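Local atomic coordinates of Xaa-Pro dipeptidase (Lactobacillus brevis, PDB entry 3I7M), a protein that probably acts as a manganese-dependent metallo-aminopeptidase of the M24B family, here represented by its creatinase/prolidase-type N-terminal domain alone. Residues A[40-45]-A[76-81]; A[53-58]-A[89-94]; A[83-88]-A[114-119]. All blocks are in the same frame, centred on the assembly; numbering follows the deposited sequence.

Contact 1 (A[40-45]-A[76-81])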
ATOM      1  N   ILE A  40      14.145   0.890   3.153  1.00 23.23           N
ATOM      2  CA  ILE A  40      14.387  -0.038   4.237  0.60 22.75           C
ATOM      3  C   ILE A  40      14.323  -1.479   3.690  1.00 22.38           C
ATOM      4  O   ILE A  40      13.691  -1.767   2.623  1.00 25.06           O
ATOM      5  CB  ILE A  40      13.379   0.264   5.416  0.60 22.14           C
ATOM      6  CG1 ILE A  40      13.661   1.634   6.032  0.60 21.02           C
ATOM      7  CG2 ILE A  40      13.479  -0.686   6.547  0.60 22.00           C
ATOM      8  CD1 ILE A  40      12.507   2.629   5.875  0.60 17.76           C
ATOM      9  N   GLU A  41      14.956  -2.395   4.423  1.00 22.31           N
ATOM     10  CA  GLU A  41      14.766  -3.789   4.066  0.60 21.91           C
ATOM     11  C   GLU A  41      13.370  -4.239   4.486  1.00 20.41           C
ATOM     12  O   GLU A  41      12.767  -5.055   3.817  1.00 20.20           O
ATOM     13  CB  GLU A  41      15.859  -4.670   4.643  0.60 22.97           C
ATOM     14  CG  GLU A  41      17.294  -4.148   4.368  0.60 24.19           C
ATOM     15  CD  GLU A  41      18.272  -5.227   3.922  0.60 27.85           C
ATOM     16  OE1 GLU A  41      17.964  -6.435   4.065  0.60 29.47           O
ATOM     17  OE2 GLU A  41      19.357  -4.859   3.426  0.60 29.75           O
ATOM     18  N   ARG A  42      12.806  -3.653   5.541  1.00 17.65           N
ATOM     19  CA  ARG A  42      11.480  -4.051   5.982  1.00 15.25           C
ATOM     20  C   ARG A  42      10.361  -3.490   5.081  1.00 14.08           C
ATOM     21  O   ARG A  42      10.620  -2.843   4.057  1.00 15.06           O
ATOM     22  CB  ARG A  42      11.265  -3.739   7.454  1.00 15.08           C
ATOM     23  CG  ARG A  42      12.003  -4.758   8.430  1.00 17.25           C
ATOM     24  CD  ARG A  42      11.904  -4.242   9.856  1.00 13.75           C
ATOM     25  NE  ARG A  42      12.737  -4.872  10.860  1.00 17.05           N
ATOM     26  CZ  ARG A  42      14.043  -4.751  10.869  1.00 15.58           C
ATOM     27  NH1 ARG A  42      14.751  -5.265  11.854  1.00 14.01           N
ATOM     28  NH2 ARG A  42      14.647  -4.070   9.919  1.00 20.39           N
ATOM     29  N   VAL A  43       9.130  -3.778   5.439  1.00 11.87           N
ATOM     30  CA  VAL A  43       8.002  -3.527   4.552  1.00 10.64           C
ATOM     31  C   VAL A  43       7.150  -2.407   5.137  1.00 10.15           C
ATOM     32  O   VAL A  43       6.615  -2.489   6.270  1.00 11.80           O
ATOM     33  CB  VAL A  43       7.158  -4.800   4.321  1.00 12.05           C
ATOM     34  CG1 VAL A  43       5.922  -4.484   3.429  1.00 11.61           C
ATOM     35  CG2 VAL A  43       7.975  -5.897   3.772  1.00 10.40           C
ATOM     36  N   LEU A  44       7.035  -1.301   4.410  1.00  9.63           N
ATOM     37  CA  LEU A  44       6.166  -0.164   4.717  1.00  8.65           C
ATOM     38  C   LEU A  44       5.285   0.073   3.498  1.00  8.96           C
ATOM     39  O   LEU A  44       5.829   0.185   2.376  1.00 12.56           O
ATOM     40  CB  LEU A  44       6.986   1.062   4.990  1.00  9.75           C
ATOM     41  CG  LEU A  44       6.252   2.397   5.103  1.00 10.87           C
ATOM     42  CD1 LEU A  44       5.388   2.469   6.386  1.00 11.95           C
ATOM     43  CD2 LEU A  44       7.207   3.581   5.040  1.00 14.15           C
ATOM     44  N   ALA A  45       3.981   0.074   3.695  1.00  7.47           N
ATOM     45  CA  ALA A  45       3.072   0.235   2.550  1.00  8.22           C
ATOM     46  C   ALA A  45       1.864   1.007   2.947  1.00  9.11           C
ATOM     47  O   ALA A  45       1.458   1.025   4.118  1.00 10.26           O
ATOM     48  CB  ALA A  45       2.639  -1.188   2.066  1.00 11.88           C
ATOM     49  N   ILE A  76      -1.206  -0.952  10.805  1.00 12.81           N
ATOM     50  CA  ILE A  76      -1.022  -2.306  11.177  1.00 11.75           C
ATOM     51  C   ILE A  76       0.461  -2.586  11.225  1.00 12.93           C
ATOM     52  O   ILE A  76       1.182  -2.362  10.264  1.00 13.37           O
ATOM     53  CB  ILE A  76      -1.673  -3.304  10.160  1.00 14.65           C
ATOM     54  CG1 ILE A  76      -3.188  -3.058  10.059  1.00 17.97           C
ATOM     55  CG2 ILE A  76      -1.415  -4.738  10.520  1.00 13.29           C
ATOM     56  CD1 ILE A  76      -3.551  -2.011   9.083  1.00 22.10           C
ATOM     57  N   GLY A  77       0.941  -3.047  12.357  1.00 11.04           N
ATOM     58  CA  GLY A  77       2.329  -3.363  12.482  1.00 10.85           C
ATOM     59  C   GLY A  77       2.662  -4.817  12.405  1.00 10.61           C
ATOM     60  O   GLY A  77       1.793  -5.698  12.614  1.00 12.23           O
ATOM     61  N   TYR A  78       3.910  -5.064  12.130  1.00  8.85           N
ATOM     62  CA  TYR A  78       4.426  -6.431  12.139  1.00 10.69           C
ATOM     63  C   TYR A  78       5.752  -6.494  12.818  1.00 10.28           C
ATOM     64  O   TYR A  78       6.603  -5.589  12.771  1.00 10.63           O
ATOM     65  CB  TYR A  78       4.486  -7.045  10.731  1.00  9.72           C
ATOM     66  CG  TYR A  78       5.694  -6.700   9.900  1.00 12.17           C
ATOM     67  CD1 TYR A  78       6.691  -7.592   9.679  1.00 10.39           C
ATOM     68  CD2 TYR A  78       5.784  -5.447   9.273  1.00 11.63           C
ATOM     69  CE1 TYR A  78       7.795  -7.315   8.955  1.00 10.23           C
ATOM     70  CE2 TYR A  78       6.907  -5.162   8.506  1.00 11.89           C
ATOM     71  CZ  TYR A  78       7.875  -6.087   8.318  1.00 10.05           C
ATOM     72  OH  TYR A  78       8.967  -5.802   7.509  1.00 12.61           O
ATOM     73  N   LEU A  79       5.996  -7.656  13.454  1.00 13.97           N
ATOM     74  CA  LEU A  79       7.253  -7.921  14.160  1.00 15.22           C
ATOM     75  C   LEU A  79       8.251  -8.565  13.242  1.00 16.85           C
ATOM     76  O   LEU A  79       7.861  -9.133  12.233  1.00 17.51           O
ATOM     77  CB  LEU A  79       7.003  -8.753  15.423  1.00 15.32           C
ATOM     78  CG  LEU A  79       6.184  -7.928  16.437  1.00 17.62           C
ATOM     79  CD1 LEU A  79       5.434  -8.903  17.401  1.00 22.58           C
ATOM     80  CD2 LEU A  79       7.022  -6.970  17.194  1.00 20.57           C
ATOM     81  N   ASP A  80       9.530  -8.472  13.619  1.00 20.57           N
ATOM     82  CA  ASP A  80      10.661  -8.702  12.712  0.50 20.95           C
ATOM     83  C   ASP A  80      10.650 -10.097  12.082  1.00 21.93           C
ATOM     84  O   ASP A  80      11.171 -10.282  10.975  1.00 21.71           O
ATOM     85  CB  ASP A  80      12.012  -8.431  13.442  0.50 21.76           C
ATOM     86  CG  ASP A  80      12.245  -6.941  13.741  0.50 20.84           C
ATOM     87  OD1 ASP A  80      11.497  -6.107  13.171  0.50 20.71           O
ATOM     88  OD2 ASP A  80      13.179  -6.591  14.510  0.50 23.04           O
ATOM     89  N   HIS A  81      10.073 -11.078  12.790  1.00 20.71           N
ATOM     90  CA  HIS A  81      10.110 -12.451  12.306  0.60 20.07           C
ATOM     91  C   HIS A  81       8.758 -12.936  11.744  1.00 19.68           C
ATOM     92  O   HIS A  81       8.621 -14.068  11.299  1.00 20.18           O
ATOM     93  CB  HIS A  81      10.657 -13.361  13.390  0.60 19.43           C
ATOM     94  CG  HIS A  81      12.016 -12.955  13.884  0.60 19.30           C
ATOM     95  ND1 HIS A  81      13.156 -13.113  13.123  0.60 17.08           N
ATOM     96  CD2 HIS A  81      12.410 -12.368  15.044  0.60 18.86           C
ATOM     97  CE1 HIS A  81      14.196 -12.647  13.800  0.60 19.41           C
ATOM     98  NE2 HIS A  81      13.774 -12.201  14.971  0.60 18.43           N
TER
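The phenol oxygen of Tyr78 receives the backbone N-H of Val43, with 2.9 Å between Tyr78 OH and Val43 N and an angle of 148° at the hydrogen. Around this bond the packing is close. Arg42 CB lies 3.1 Å from Tyr78 OH, obliquely to the ring, while Val43 O sits at the ring edge, 3.5 Å from Tyr78 CE2. That carbonyl oxygen is buried here without a polar partner. With chi1 at 83°, CG of Tyr78 is placed between its own N and carbonyl carbon, and the ring rises from strand 75-78 to meet the loop. The loop leads into strand 45-48, so the tyrosine spans strand 55-59, which lies between the two in the mixed sheet of this alpha/beta domain, and its ring meets that of Phe57. A phenylalanine in place of Tyr78 would probably leave the backbone N-H of Val43 without its acceptor. On the solvent side the hold is looser. Arg42 reaches out extended, and Arg42 NE forms a salt bridge to Asp80 OD1 at 2.9 Å, straight but from above the carboxylate plane; the second bond, from Arg42 NH1 to Asp80 OD2, is weak. Asp80 has a second conformation, so this bridge may be only partly populated.

Contact 2 (A[53-58]-A[89-94]); sequences DPFIFA and ADQVKQ
Gln91, whose CB meets the ring of Phe55, has the polar end of its side chain engaged elsewhere: OE1 accepts a hydrogen bond from Arg95 NH1, just beyond the segment along the chain. The side chain bends at chi2 (-67°), which carries the amide off to one side, while the CB methylene, next to the backbone, meets the aromatic ring. The meeting is wholly apolar. Phe55 points its CB toward the helix and presents the far end of its ring, with Phe55 CZ 3.6 Å from Gln91 CB. CE1 and CE2 of Phe55 are equally distant from that carbon, each at 4.0 Å, so the methylene is centred on the ring's far end, approaching obliquely. Val92 adds a methyl at the ring edge, where Val92 CG2 lies 4.2 Å from Phe55 CZ. Here helix 84-94 packs on one face of the mixed sheet through strand 55-59; the helix belongs to a beta-alpha-beta crossover from edge strand 75-78 to strand 101-104, which lies on the far side of three intervening strands. Phe57, two residues along on the same face, also directs its CB toward the helix, but on this helix it meets Pro84, Met87 and Ile88. Ile76 of the neighbouring strand touches both Phe55 and Gln91.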
ATOM      1  N   ASP A  53     -11.973   2.511   3.128  1.00 15.17           N
ATOM      2  CA  ASP A  53     -10.883   3.193   3.754  1.00 14.53           C
ATOM      3  C   ASP A  53      -9.535   2.480   3.511  1.00 12.57           C
ATOM      4  O   ASP A  53      -9.471   1.234   3.405  1.00 14.53           O
ATOM      5  CB  ASP A  53     -11.096   3.282   5.268  1.00 14.79           C
ATOM      6  CG  ASP A  53     -12.223   4.250   5.669  1.00 19.44           C
ATOM      7  OD1 ASP A  53     -12.743   5.031   4.812  1.00 23.09           O
ATOM      8  OD2 ASP A  53     -12.449   4.227   6.888  1.00 24.33           O
ATOM      9  N   PRO A  54      -8.486   3.308   3.452  1.00 12.79           N
ATOM     10  CA  PRO A  54      -7.133   2.759   3.275  1.00 11.03           C
ATOM     11  C   PRO A  54      -6.551   2.268   4.593  1.00 12.10           C
ATOM     12  O   PRO A  54      -7.150   2.454   5.651  1.00 13.24           O
ATOM     13  CB  PRO A  54      -6.340   3.940   2.801  1.00 10.87           C
ATOM     14  CG  PRO A  54      -6.974   5.131   3.575  1.00 12.53           C
ATOM     15  CD  PRO A  54      -8.464   4.771   3.597  1.00 12.96           C
ATOM     16  N   PHE A  55      -5.358   1.698   4.534  1.00 10.82           N
ATOM     17  CA  PHE A  55      -4.606   1.391   5.736  1.00 11.16           C
ATOM     18  C   PHE A  55      -3.123   1.516   5.426  1.00 10.60           C
ATOM     19  O   PHE A  55      -2.680   1.459   4.264  1.00 10.57           O
ATOM     20  CB  PHE A  55      -4.923   0.025   6.313  1.00 11.20           C
ATOM     21  CG  PHE A  55      -4.520  -1.151   5.495  1.00 13.95           C
ATOM     22  CD1 PHE A  55      -3.270  -1.748   5.620  1.00 12.25           C
ATOM     23  CD2 PHE A  55      -5.427  -1.720   4.624  1.00 13.12           C
ATOM     24  CE1 PHE A  55      -2.918  -2.845   4.858  1.00 12.36           C
ATOM     25  CE2 PHE A  55      -5.135  -2.839   3.881  1.00 12.27           C
ATOM     26  CZ  PHE A  55      -3.856  -3.434   4.006  1.00 11.92           C
ATOM     27  N   ILE A  56      -2.325   1.694   6.458  1.00 10.65           N
ATOM     28  CA  ILE A  56      -0.875   1.632   6.378  1.00  9.80           C
ATOM     29  C   ILE A  56      -0.411   0.343   7.052  1.00  9.70           C
ATOM     30  O   ILE A  56      -0.968  -0.082   8.086  1.00 10.55           O
ATOM     31  CB  ILE A  56      -0.208   2.847   7.008  1.00 10.26           C
ATOM     32  CG1 ILE A  56      -0.490   4.022   6.127  1.00 10.80           C
ATOM     33  CG2 ILE A  56       1.293   2.668   7.210  1.00 11.23           C
ATOM     34  CD1 ILE A  56       0.001   5.344   6.726  1.00 14.84           C
ATOM     35  N   PHE A  57       0.624  -0.285   6.492  1.00  9.09           N
ATOM     36  CA  PHE A  57       1.256  -1.477   7.054  1.00  9.87           C
ATOM     37  C   PHE A  57       2.724  -1.157   7.253  1.00  8.82           C
ATOM     38  O   PHE A  57       3.375  -0.585   6.366  1.00  9.24           O
ATOM     39  CB  PHE A  57       1.108  -2.660   6.105  1.00  9.71           C
ATOM     40  CG  PHE A  57       1.568  -3.921   6.673  1.00 10.81           C
ATOM     41  CD1 PHE A  57       0.702  -4.738   7.405  1.00 13.40           C
ATOM     42  CD2 PHE A  57       2.881  -4.363   6.503  1.00 12.94           C
ATOM     43  CE1 PHE A  57       1.162  -5.940   7.978  1.00 14.20           C
ATOM     44  CE2 PHE A  57       3.279  -5.576   7.098  1.00 15.27           C
ATOM     45  CZ  PHE A  57       2.391  -6.304   7.810  1.00 14.14           C
ATOM     46  N   ALA A  58       3.277  -1.401   8.454  1.00  9.29           N
ATOM     47  CA  ALA A  58       4.581  -0.953   8.801  1.00  8.75           C
ATOM     48  C   ALA A  58       5.239  -1.840   9.799  1.00  8.85           C
ATOM     49  O   ALA A  58       4.555  -2.563  10.505  1.00 10.03           O
ATOM     50  CB  ALA A  58       4.531   0.464   9.378  1.00  9.31           C
ATOM     51  N   ALA A  89      -1.874  -9.387   3.155  1.00 12.43           N
ATOM     52  CA  ALA A  89      -2.936 -10.064   2.418  1.00 13.57           C
ATOM     53  C   ALA A  89      -4.120 -10.352   3.349  1.00 14.23           C
ATOM     54  O   ALA A  89      -5.304 -10.252   2.908  1.00 14.74           O
ATOM     55  CB  ALA A  89      -2.403 -11.384   1.819  1.00 14.68           C
ATOM     56  N   ASP A  90      -3.847 -10.737   4.610  1.00 14.38           N
ATOM     57  CA  ASP A  90      -4.910 -10.964   5.562  0.60 14.69           C
ATOM     58  C   ASP A  90      -5.740  -9.685   5.760  1.00 14.10           C
ATOM     59  O   ASP A  90      -6.955  -9.739   5.830  1.00 15.93           O
ATOM     60  CB  ASP A  90      -4.343 -11.432   6.909  0.60 15.32           C
ATOM     61  CG  ASP A  90      -3.676 -12.802   6.835  0.60 17.29           C
ATOM     62  OD1 ASP A  90      -3.874 -13.536   5.823  0.60 21.46           O
ATOM     63  OD2 ASP A  90      -2.943 -13.150   7.794  0.60 21.79           O
ATOM     64  N   GLN A  91      -5.091  -8.522   5.843  1.00 11.79           N
ATOM     65  CA  GLN A  91      -5.797  -7.240   5.970  1.00 10.64           C
ATOM     66  C   GLN A  91      -6.718  -7.010   4.765  1.00 11.77           C
ATOM     67  O   GLN A  91      -7.800  -6.434   4.895  1.00 13.01           O
ATOM     68  CB  GLN A  91      -4.826  -6.078   6.184  1.00 11.46           C
ATOM     69  CG  GLN A  91      -4.111  -6.162   7.480  1.00 11.55           C
ATOM     70  CD  GLN A  91      -4.998  -5.975   8.670  1.00 13.29           C
ATOM     71  OE1 GLN A  91      -5.912  -5.193   8.624  1.00 15.87           O
ATOM     72  NE2 GLN A  91      -4.669  -6.637   9.735  1.00 17.04           N
ATOM     73  N   VAL A  92      -6.233  -7.324   3.566  1.00 11.66           N
ATOM     74  CA  VAL A  92      -7.020  -7.166   2.345  1.00 12.54           C
ATOM     75  C   VAL A  92      -8.203  -8.146   2.335  1.00 14.14           C
ATOM     76  O   VAL A  92      -9.349  -7.748   2.057  1.00 14.30           O
ATOM     77  CB  VAL A  92      -6.106  -7.311   1.118  1.00 12.51           C
ATOM     78  CG1 VAL A  92      -6.903  -7.375  -0.220  1.00 13.13           C
ATOM     79  CG2 VAL A  92      -5.056  -6.183   1.034  1.00 12.26           C
ATOM     80  N   LYS A  93      -7.926  -9.395   2.674  1.00 15.11           N
ATOM     81  CA  LYS A  93      -8.971 -10.413   2.765  1.00 17.03           C
ATOM     82  C   LYS A  93     -10.034 -10.086   3.837  1.00 16.69           C
ATOM     83  O   LYS A  93     -11.256 -10.283   3.571  1.00 17.85           O
ATOM     84  CB  LYS A  93      -8.309 -11.810   2.895  1.00 16.98           C
ATOM     85  CG  LYS A  93      -7.516 -12.222   1.597  1.00 19.29           C
ATOM     86  CD  LYS A  93      -6.581 -13.409   1.820  1.00 24.05           C
ATOM     87  CE  LYS A  93      -5.743 -13.750   0.596  1.00 24.48           C
ATOM     88  NZ  LYS A  93      -4.862 -14.951   0.839  1.00 29.13           N
ATOM     89  N   GLN A  94      -9.644  -9.476   4.955  1.00 16.70           N
ATOM     90  CA  GLN A  94     -10.599  -9.022   6.003  1.00 18.18           C
ATOM     91  C   GLN A  94     -11.534  -7.945   5.503  1.00 16.66           C
ATOM     92  O   GLN A  94     -12.667  -7.792   6.024  1.00 17.87           O
ATOM     93  CB  GLN A  94      -9.848  -8.435   7.181  1.00 19.06           C
ATOM     94  CG  GLN A  94      -9.148  -9.425   8.017  1.00 24.09           C
ATOM     95  CD  GLN A  94      -8.302  -8.771   9.115  1.00 29.85           C
ATOM     96  OE1 GLN A  94      -8.533  -7.611   9.524  1.00 34.00           O
ATOM     97  NE2 GLN A  94      -7.336  -9.518   9.604  1.00 33.34           N
TER

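Contact 3 (A[83-88]-A[114-119])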
ATOM      1  N   ASN A  83       5.590 -12.801   8.827  1.00 12.98           N
ATOM      2  CA  ASN A  83       5.547 -12.712   7.364  1.00 13.54           C
ATOM      3  C   ASN A  83       4.695 -11.491   6.946  1.00 12.46           C
ATOM      4  O   ASN A  83       3.476 -11.523   7.038  1.00 11.65           O
ATOM      5  CB  ASN A  83       4.961 -13.993   6.735  1.00 14.32           C
ATOM      6  CG  ASN A  83       4.965 -13.978   5.172  1.00 15.94           C
ATOM      7  OD1 ASN A  83       4.918 -12.940   4.527  1.00 14.96           O
ATOM      8  ND2 ASN A  83       5.054 -15.149   4.579  1.00 21.74           N
ATOM      9  N   PRO A  84       5.332 -10.399   6.500  1.00 11.78           N
ATOM     10  CA  PRO A  84       4.571  -9.194   6.239  1.00 10.50           C
ATOM     11  C   PRO A  84       3.603  -9.351   5.069  1.00  8.93           C
ATOM     12  O   PRO A  84       2.562  -8.757   5.051  1.00 10.94           O
ATOM     13  CB  PRO A  84       5.640  -8.127   5.981  1.00 11.42           C
ATOM     14  CG  PRO A  84       6.810  -8.921   5.409  1.00 13.03           C
ATOM     15  CD  PRO A  84       6.778 -10.227   6.212  1.00 11.89           C
ATOM     16  N   TRP A  85       3.964 -10.181   4.080  1.00  9.60           N
ATOM     17  CA  TRP A  85       3.137 -10.350   2.926  1.00  9.57           C
ATOM     18  C   TRP A  85       1.816 -11.050   3.249  1.00 10.16           C
ATOM     19  O   TRP A  85       0.762 -10.656   2.755  1.00 10.77           O
ATOM     20  CB  TRP A  85       3.906 -11.066   1.791  1.00  9.18           C
ATOM     21  CG  TRP A  85       5.210 -10.395   1.517  1.00  9.52           C
ATOM     22  CD1 TRP A  85       6.450 -10.837   1.825  1.00 10.07           C
ATOM     23  CD2 TRP A  85       5.362  -9.056   1.011  1.00  9.92           C
ATOM     24  NE1 TRP A  85       7.380  -9.849   1.499  1.00 11.95           N
ATOM     25  CE2 TRP A  85       6.724  -8.776   0.985  1.00 10.00           C
ATOM     26  CE3 TRP A  85       4.474  -8.094   0.557  1.00 12.43           C
ATOM     27  CZ2 TRP A  85       7.215  -7.502   0.500  1.00 11.78           C
ATOM     28  CZ3 TRP A  85       4.977  -6.881   0.099  1.00 12.49           C
ATOM     29  CH2 TRP A  85       6.328  -6.615   0.107  1.00 13.58           C
ATOM     30  N   ALA A  86       1.928 -12.083   4.088  1.00 11.60           N
ATOM     31  CA  ALA A  86       0.732 -12.797   4.528  1.00 11.95           C
ATOM     32  C   ALA A  86      -0.135 -11.901   5.357  1.00 11.93           C
ATOM     33  O   ALA A  86      -1.337 -11.915   5.200  1.00 13.93           O
ATOM     34  CB  ALA A  86       1.078 -14.036   5.292  1.00 12.11           C
HETATM   35  N   MSE A  87       0.483 -11.076   6.185  1.00 11.23           N
HETATM   36  CA  MSE A  87      -0.288 -10.174   7.030  0.60 11.43           C
HETATM   37  C   MSE A  87      -0.966  -9.068   6.239  1.00 12.38           C
HETATM   38  O   MSE A  87      -2.088  -8.736   6.505  1.00 13.31           O
HETATM   39  CB  MSE A  87       0.593  -9.616   8.081  0.60 11.31           C
HETATM   40  CG  MSE A  87       0.969 -10.661   9.079  0.60 12.02           C
HETATM   41 SE   MSE A  87       2.259 -10.036  10.309  0.36 14.60          SE
HETATM   42  CE  MSE A  87       1.232  -8.726  11.298  0.60 12.60           C
ATOM     43  N   ILE A  88      -0.306  -8.512   5.226  1.00 10.43           N
ATOM     44  CA  ILE A  88      -0.943  -7.535   4.365  1.00 11.14           C
ATOM     45  C   ILE A  88      -2.102  -8.182   3.664  1.00 11.43           C
ATOM     46  O   ILE A  88      -3.172  -7.599   3.547  1.00 12.14           O
ATOM     47  CB  ILE A  88       0.048  -7.002   3.283  1.00 10.42           C
ATOM     48  CG1 ILE A  88       1.058  -6.051   3.913  1.00 10.02           C
ATOM     49  CG2 ILE A  88      -0.692  -6.264   2.145  1.00 11.99           C
ATOM     50  CD1 ILE A  88       2.318  -5.880   3.118  1.00 12.33           C
HETATM   51  N   MSE A 114       6.808  -7.304  -5.441  1.00  7.00           N
HETATM   52  CA  MSE A 114       5.604  -7.536  -6.208  0.50  7.62           C
HETATM   53  C   MSE A 114       5.232  -8.993  -6.193  1.00  8.40           C
HETATM   54  O   MSE A 114       4.081  -9.314  -5.977  1.00  8.77           O
HETATM   55  CB  MSE A 114       5.708  -7.049  -7.638  0.50  8.65           C
HETATM   56  CG  MSE A 114       4.518  -7.508  -8.505  0.50  9.28           C
HETATM   57 SE   MSE A 114       4.689  -7.016 -10.325  0.30 13.87          SE
HETATM   58  CE  MSE A 114       6.088  -8.266 -10.798  0.50 11.39           C
ATOM     59  N   GLU A 115       6.176  -9.875  -6.450  1.00  7.48           N
ATOM     60  CA  GLU A 115       5.871 -11.307  -6.502  1.00  7.82           C
ATOM     61  C   GLU A 115       5.455 -11.832  -5.156  1.00  8.16           C
ATOM     62  O   GLU A 115       4.598 -12.732  -5.081  1.00  8.67           O
ATOM     63  CB  GLU A 115       7.063 -12.099  -7.128  1.00  7.76           C
ATOM     64  CG  GLU A 115       7.273 -11.772  -8.552  1.00  7.21           C
ATOM     65  CD  GLU A 115       8.458 -12.483  -9.287  1.00  8.38           C
ATOM     66  OE1 GLU A 115       9.255 -13.093  -8.608  1.00 13.75           O
ATOM     67  OE2 GLU A 115       8.450 -12.380 -10.524  1.00 17.40           O
ATOM     68  N   ALA A 116       6.101 -11.391  -4.089  1.00  9.09           N
ATOM     69  CA  ALA A 116       5.730 -11.890  -2.748  1.00  8.25           C
ATOM     70  C   ALA A 116       4.315 -11.500  -2.398  1.00  9.74           C
ATOM     71  O   ALA A 116       3.538 -12.249  -1.801  1.00 10.57           O
ATOM     72  CB  ALA A 116       6.671 -11.366  -1.704  1.00  9.34           C
ATOM     73  N   LEU A 117       3.935 -10.309  -2.734  1.00  8.60           N
ATOM     74  CA  LEU A 117       2.555  -9.830  -2.572  1.00  7.78           C
ATOM     75  C   LEU A 117       1.604 -10.637  -3.421  1.00  9.03           C
ATOM     76  O   LEU A 117       0.572 -11.160  -2.931  1.00  9.78           O
ATOM     77  CB  LEU A 117       2.475  -8.330  -2.856  1.00  9.84           C
ATOM     78  CG  LEU A 117       1.122  -7.630  -2.669  1.00 10.60           C
ATOM     79  CD1 LEU A 117       0.657  -7.652  -1.217  1.00 11.93           C
ATOM     80  CD2 LEU A 117       1.124  -6.213  -3.222  1.00 12.65           C
ATOM     81  N   ALA A 118       1.921 -10.803  -4.723  1.00  9.51           N
ATOM     82  CA  ALA A 118       1.046 -11.509  -5.631  1.00  8.63           C
ATOM     83  C   ALA A 118       0.794 -12.969  -5.171  1.00  8.79           C
ATOM     84  O   ALA A 118      -0.307 -13.504  -5.394  1.00 11.21           O
ATOM     85  CB  ALA A 118       1.603 -11.474  -7.031  1.00 10.87           C
ATOM     86  N   ALA A 119       1.823 -13.605  -4.633  1.00  9.24           N
ATOM     87  CA  ALA A 119       1.721 -15.020  -4.182  1.00  9.05           C
ATOM     88  C   ALA A 119       0.671 -15.219  -3.138  1.00 10.50           C
ATOM     89  O   ALA A 119       0.198 -16.342  -2.977  1.00 11.71           O
ATOM     90  CB  ALA A 119       3.063 -15.512  -3.685  1.00 11.36           C
TER
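Trp85 lays its indole against Ala116, and this pair, with Leu117, supplies most of the surface buried between the two helices. Ala116 CB stands almost squarely over the five-membered ring, 3.5 Å from the centroid and 6° off the normal, a CH-pi contact. The backbone N of Leu117 lies over the same face, offset toward the six-membered ring, and Leu117 CB approaches that ring obliquely, 4.0 Å from Trp85 CE3. On the opposite face the indole has Pro84 CG, so the ring is held between its own helix start and the neighbouring helix. Leu117 extends further: with CG anti to the backbone N (chi1 -177°), its CD1 reaches Ile88 CG2 at 3.9 Å. Asn83 fixes the first turn that carries Trp85, as an N-cap whose OD1 accepts from Ala86 N at 3.1 Å and, weakly, from Trp85 N. The axes of segments 84-88 and 114-118 approach to 9.3 Å and cross at -49°. Both helices lie on the same side of the sheet, where Trp85, Ile88 and Leu117 all rest on Tyr22 of strand 20-23; Ile88 also meets Phe57 of strand 55-59, while Leu117 extends the contact to Phe126 on edge strand 125-129.

From the N terminus, the loop 40-45 comes first and is met again at 76-81, where contact 1 closes a loop containing strand 55-59. Contact 2 opens within that loop at 53-58 and closes at 89-94, so the two cross. Contact 3 opens at 83-88, after contact 1 has closed, and crosses contact 2 before closing at 114-119. Strands 55-59 and 75-78 are neighbours in the sheet, joining contacts 1 and 2 through a backbone pairing of Ile76 N with Ile56 O, 2.9 Å apart. Helix 84-94 serves contacts 2 and 3, and Val43 of contact 1 packs on Pro84 and Trp85, bringing the loop against helix 84-94, which contact 3 joins to helix 111-118.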